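Side-chain contacts in ParB-like N-terminal domain-containing protein (Pyrococcus furiosus, PDB 1VK1), which is of unverified function, but combines a ParB-like domain with a SerK-like one and probably binds ATP as a kinase: residues E30-Q34 against R35-D39; A75-K79 against L80-R84. One frame throughout, in Å; residues are numbered along the deposited sequence.

Contact 1 (E30-Q34 against R35-D39). With NA (sodium ion), chain C.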
loop_
_atom_site.group_PDB
_atom_site.type_symbol
_atom_site.label_atom_id
_atom_site.label_comp_id
_atom_site.label_asym_id
_atom_site.label_seq_id
_atom_site.Cartn_x
_atom_site.Cartn_y
_atom_site.Cartn_z
ATOM N N GLU A 30 -0.815 7.268 0.795
ATOM C CA GLU A 30 -0.089 6.382 1.667
ATOM C C GLU A 30 1.398 6.506 1.427
ATOM O O GLU A 30 1.823 6.960 0.357
ATOM C CB GLU A 30 -0.598 4.912 1.560
ATOM C CG GLU A 30 -0.344 4.221 0.237
ATOM C CD GLU A 30 -1.074 2.900 0.067
ATOM O OE1 GLU A 30 -1.890 2.525 0.904
ATOM O OE2 GLU A 30 -0.822 2.204 -0.944
ATOM N N GLN A 31 2.179 6.108 2.432
ATOM C CA GLN A 31 3.627 6.097 2.400
ATOM C C GLN A 31 4.144 4.917 1.570
ATOM O O GLN A 31 3.383 4.037 1.178
ATOM C CB GLN A 31 4.146 6.015 3.833
ATOM C CG GLN A 31 3.879 7.273 4.668
ATOM C CD GLN A 31 4.328 7.117 6.087
ATOM O OE1 GLN A 31 4.180 6.043 6.682
ATOM N NE2 GLN A 31 4.862 8.196 6.657
ATOM N N LEU A 32 5.452 4.907 1.347
ATOM C CA LEU A 32 6.108 3.919 0.499
ATOM C C LEU A 32 6.840 2.848 1.286
ATOM O O LEU A 32 7.250 3.071 2.425
ATOM C CB LEU A 32 7.099 4.602 -0.425
ATOM C CG LEU A 32 6.569 5.767 -1.221
ATOM C CD1 LEU A 32 7.718 6.358 -2.038
ATOM C CD2 LEU A 32 5.403 5.373 -2.115
ATOM N N VAL A 33 7.028 1.704 0.629
ATOM C CA VAL A 33 7.927 0.621 1.075
ATOM C C VAL A 33 9.216 0.748 0.257
ATOM O O VAL A 33 9.176 0.757 -0.986
ATOM C CB VAL A 33 7.305 -0.748 0.826
ATOM C CG1 VAL A 33 8.235 -1.853 1.309
ATOM C CG2 VAL A 33 5.939 -0.846 1.494
ATOM N N GLN A 34 10.359 0.900 0.924
ATOM C CA GLN A 34 11.606 1.151 0.203
ATOM C C GLN A 34 11.894 0.079 -0.857
ATOM O O GLN A 34 12.281 0.405 -1.985
ATOM C CB GLN A 34 12.791 1.281 1.172
ATOM C CG GLN A 34 14.099 1.625 0.472
ATOM C CD GLN A 34 15.248 1.910 1.420
ATOM O OE1 GLN A 34 15.041 2.162 2.605
ATOM N NE2 GLN A 34 16.463 1.895 0.889
ATOM N N ARG A 35 11.687 -1.184 -0.520
ATOM C CA ARG A 35 11.973 -2.248 -1.461
ATOM C C ARG A 35 11.107 -2.141 -2.703
ATOM O O ARG A 35 11.570 -2.375 -3.816
ATOM C CB ARG A 35 11.787 -3.607 -0.799
ATOM C CG ARG A 35 12.148 -4.789 -1.692
ATOM C CD ARG A 35 12.148 -6.109 -0.951
ATOM N NE ARG A 35 13.027 -6.120 0.213
ATOM C CZ ARG A 35 14.345 -6.187 0.175
ATOM N NH1 ARG A 35 15.001 -6.273 -0.983
ATOM N NH2 ARG A 35 15.038 -6.195 1.301
ATOM N N GLU A 36 9.839 -1.796 -2.523
ATOM C CA GLU A 36 8.928 -1.664 -3.661
ATOM C C GLU A 36 9.296 -0.474 -4.566
ATOM O O GLU A 36 9.184 -0.556 -5.789
ATOM C CB GLU A 36 7.477 -1.569 -3.173
ATOM C CG GLU A 36 6.838 -2.925 -2.887
ATOM C CD GLU A 36 6.585 -3.703 -4.155
ATOM O OE1 GLU A 36 5.974 -3.138 -5.091
ATOM O OE2 GLU A 36 6.997 -4.874 -4.223
ATOM N N LEU A 37 9.749 0.616 -3.962
ATOM C CA LEU A 37 10.197 1.771 -4.711
ATOM C C LEU A 37 11.424 1.429 -5.546
ATOM O O LEU A 37 11.476 1.698 -6.750
ATOM C CB LEU A 37 10.509 2.909 -3.744
ATOM C CG LEU A 37 11.082 4.156 -4.399
ATOM C CD1 LEU A 37 10.143 4.796 -5.370
ATOM C CD2 LEU A 37 11.491 5.160 -3.339
ATOM N N GLU A 38 12.402 0.814 -4.908
ATOM C CA GLU A 38 13.649 0.475 -5.585
ATOM C C GLU A 38 13.441 -0.588 -6.651
ATOM O O GLU A 38 14.016 -0.497 -7.729
ATOM C CB GLU A 38 14.711 0.051 -4.556
ATOM C CG GLU A 38 15.135 1.229 -3.680
ATOM C CD GLU A 38 16.216 0.919 -2.651
ATOM O OE1 GLU A 38 16.603 -0.237 -2.506
ATOM O OE2 GLU A 38 16.645 1.873 -1.981
ATOM N N ASP A 39 12.591 -1.581 -6.380
ATOM C CA ASP A 39 12.287 -2.585 -7.369
ATOM C C ASP A 39 11.600 -1.988 -8.608
ATOM O O ASP A 39 11.928 -2.372 -9.738
ATOM C CB ASP A 39 11.429 -3.695 -6.769
ATOM C CG ASP A 39 12.220 -4.663 -5.889
ATOM O OD1 ASP A 39 13.460 -4.570 -5.790
ATOM O OD2 ASP A 39 11.648 -5.560 -5.267
HETATM NA NA NA C . -2.709 1.156 -1.680
HETATM O O HOH W 1 -1.885 -0.761 -3.045
HETATM O O HOH W 2 -2.784 2.296 -3.562
#

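Contact 2 (A75-K79 against L80-R84)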
loop_
_atom_site.group_PDB
_atom_site.type_symbol
_atom_site.label_atom_id
_atom_site.label_comp_id
_atom_site.label_asym_id
_atom_site.label_seq_id
_atom_site.Cartn_x
_atom_site.Cartn_y
_atom_site.Cartn_z
ATOM N N ALA A 75 6.170 7.739 -7.415
ATOM C CA ALA A 75 7.328 8.198 -6.684
ATOM C C ALA A 75 8.619 7.811 -7.408
ATOM O O ALA A 75 9.580 8.584 -7.426
ATOM C CB ALA A 75 7.317 7.640 -5.257
ATOM N N GLY A 76 8.652 6.621 -8.008
ATOM C CA GLY A 76 9.821 6.201 -8.759
ATOM C C GLY A 76 10.051 7.062 -9.986
ATOM O O GLY A 76 11.182 7.467 -10.273
ATOM N N LEU A 77 8.982 7.369 -10.701
ATOM C CA LEU A 77 9.084 8.244 -11.849
ATOM C C LEU A 77 9.540 9.644 -11.447
ATOM O O LEU A 77 10.350 10.253 -12.146
ATOM C CB LEU A 77 7.757 8.299 -12.609
ATOM C CG LEU A 77 7.374 7.047 -13.404
ATOM C CD1 LEU A 77 6.003 7.237 -13.994
ATOM C CD2 LEU A 77 8.418 6.653 -14.471
ATOM N N GLN A 78 9.011 10.170 -10.354
ATOM C CA GLN A 78 9.460 11.472 -9.877
ATOM C C GLN A 78 10.937 11.432 -9.532
ATOM O O GLN A 78 11.689 12.343 -9.904
ATOM C CB GLN A 78 8.622 11.982 -8.693
ATOM C CG GLN A 78 7.211 12.451 -9.142
ATOM C CD GLN A 78 6.605 13.493 -8.278
ATOM O OE1 GLN A 78 5.996 14.466 -8.766
ATOM N NE2 GLN A 78 6.701 13.294 -7.011
ATOM N N LYS A 79 11.377 10.373 -8.860
ATOM C CA LYS A 79 12.796 10.238 -8.489
ATOM C C LYS A 79 13.685 10.188 -9.728
ATOM O O LYS A 79 14.809 10.733 -9.721
ATOM C CB LYS A 79 12.999 9.009 -7.630
ATOM C CG LYS A 79 14.390 8.853 -7.103
ATOM C CD LYS A 79 14.422 7.871 -5.980
ATOM C CE LYS A 79 15.849 7.600 -5.545
ATOM N NZ LYS A 79 15.897 6.710 -4.360
ATOM N N LEU A 80 13.200 9.560 -10.796
ATOM C CA LEU A 80 13.947 9.465 -12.052
ATOM C C LEU A 80 13.939 10.762 -12.866
ATOM O O LEU A 80 14.667 10.880 -13.857
ATOM C CB LEU A 80 13.376 8.343 -12.909
ATOM C CG LEU A 80 13.689 6.930 -12.405
ATOM C CD1 LEU A 80 12.828 5.895 -13.102
ATOM C CD2 LEU A 80 15.160 6.598 -12.578
ATOM N N GLY A 81 13.121 11.723 -12.473
ATOM C CA GLY A 81 13.015 12.999 -13.167
ATOM C C GLY A 81 12.000 13.039 -14.302
ATOM O O GLY A 81 12.040 13.949 -15.113
ATOM N N ALA A 82 11.055 12.092 -14.339
ATOM C CA ALA A 82 10.035 12.086 -15.358
ATOM C C ALA A 82 8.999 13.164 -15.082
ATOM O O ALA A 82 8.983 13.756 -13.994
ATOM C CB ALA A 82 9.379 10.716 -15.438
ATOM N N LYS A 83 8.128 13.383 -16.052
ATOM C CA LYS A 83 7.122 14.428 -15.994
ATOM C C LYS A 83 5.688 13.946 -15.965
ATOM O O LYS A 83 4.846 14.629 -15.415
ATOM C CB LYS A 83 7.267 15.355 -17.202
ATOM N N ARG A 84 5.399 12.804 -16.592
ATOM C CA ARG A 84 4.028 12.367 -16.773
ATOM C C ARG A 84 3.941 10.861 -16.646
ATOM O O ARG A 84 4.963 10.172 -16.721
ATOM C CB ARG A 84 3.506 12.814 -18.147
ATOM C CG ARG A 84 4.255 12.149 -19.335
ATOM C CD ARG A 84 3.847 12.632 -20.724
ATOM N NE ARG A 84 4.275 13.998 -20.976
ATOM C CZ ARG A 84 5.501 14.327 -21.329
ATOM N NH1 ARG A 84 6.446 13.391 -21.485
ATOM N NH2 ARG A 84 5.804 15.611 -21.511
#

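Contact 1 (E30-Q34 against R35-D39)
Gln34 reaches along the first turn of helix 34-47 to Glu38, its amide NE2 giving a hydrogen bond of 2.9 Å to Glu38 OE2. The two flat groups are steeply turned against each other, their planes 76° apart. The N-H points out nearly within its own amide plane, yet it arrives from above the carboxylate rather than in that plane. With CG anti to its backbone N (chi1 -177°), the extended Gln34 chain crosses that of Glu38 at a slant, and its CG also rests 3.5 Å from Glu38 OE2. Glutamate suits position 38 because it is four residues on, on the same helix face, and long enough to meet an amide. Replacing Glu38 with alanine removes the carboxylate, and the Gln34 amide is then likely to lose this acceptor and be freer to turn. In the backbone, Glu38 N bonds Gln34 O and Leu37 N bonds Val33 O, each at 3.0 Å. Val33, the N-cap residue, has no side-chain acceptor to offer; its own N is bonded to His72 NE2, and its CB packs 4.1 Å from Glu36 CB. One apolar touch ties the loop to the helix: the methyls Leu32 CD1 and Leu37 CD2 meet at 4.2 Å, the two side chains again running obliquely to each other. Arg35 NE makes a salt bridge with Asp169, while Asp166 accepts from Gln34 N, so helix 161-170 borders this end. At the loop's start, Glu30 OE2 binds the sodium ion at 2.3 Å, a site shared with Thr223. Chemically, the contact joins a neutral amide to a carboxylate near a helix N-terminus, where the helix dipole would be expected to favour the negative charge of Glu38.

Contact 2 (A75-K79 against L80-R84)
This is a local helix-ending contact, in which the last turn of helix 71-80 closes and the chain turns out through a short loop into strand 84-90 of the mixed sheet. Leu77 and Ala82 meet across the turn, CB to CB at 4.1 Å, and the Ala82 methyl also lies 3.5 Å from Leu77 O. The short methyl of alanine fits against both atoms; the N-H that caps Leu77 O is a backbone group and does not depend on the side chain. Leu77 carries its branch away from the turn, with CG anti to the carbonyl carbon (chi1 -72°), and CD1 comes 4.1 Å from Arg84 O; the same side chain also packs on Leu23 and Leu241. The backbone forms a Schellman motif: Ala82 N bonds Leu77 O at 2.9 Å, and Gly81 N bonds Gln78 O. The second bond is strongly bent at its acceptor, the donor standing well above the carbonyl plane with a C=O...N angle of 113°. Gly81 leaves the helix with positive phi (88°), where a beta carbon would be jammed against the preceding carbonyl, so glycine fits for steric reasons. One residue earlier, Leu80 N bonds Gly76 O, and Leu80 CG lies 3.3 Å from that same oxygen, so the base of the leucine branch lies against it. The Leu80 side chain also packs on Val44 and Thr45 of helix 34-47, which suits an apolar residue. Lys79, extended, leads its end away from the turn, its side chain touching Ile41, and Arg84 sends its guanidinium NH1 to the backbone O of Asp240 and the terminal O of Phe242.

Contact 1 comes first along the chain and contact 2 follows in series, their centres about 14 Å apart, both within the range of the ParB N-terminal domain. Contact 1 marks the start of helix 34-47, contact 2 the end of helix 71-80. Where they meet, helix 71-80 receives Leu32 from the loop and Leu37 from helix 34-47: Leu32 CD1 lies 3.5 Å from Ala75 CB, and Leu37 CD1 reaches Gly76 N at the same distance. Small residues at 75 and 76 let the leucines come that close. The sodium site lies at the loop side of contact 1, while contact 2 passes the chain from helix 71-80 to strand 84-90 of the mixed sheet.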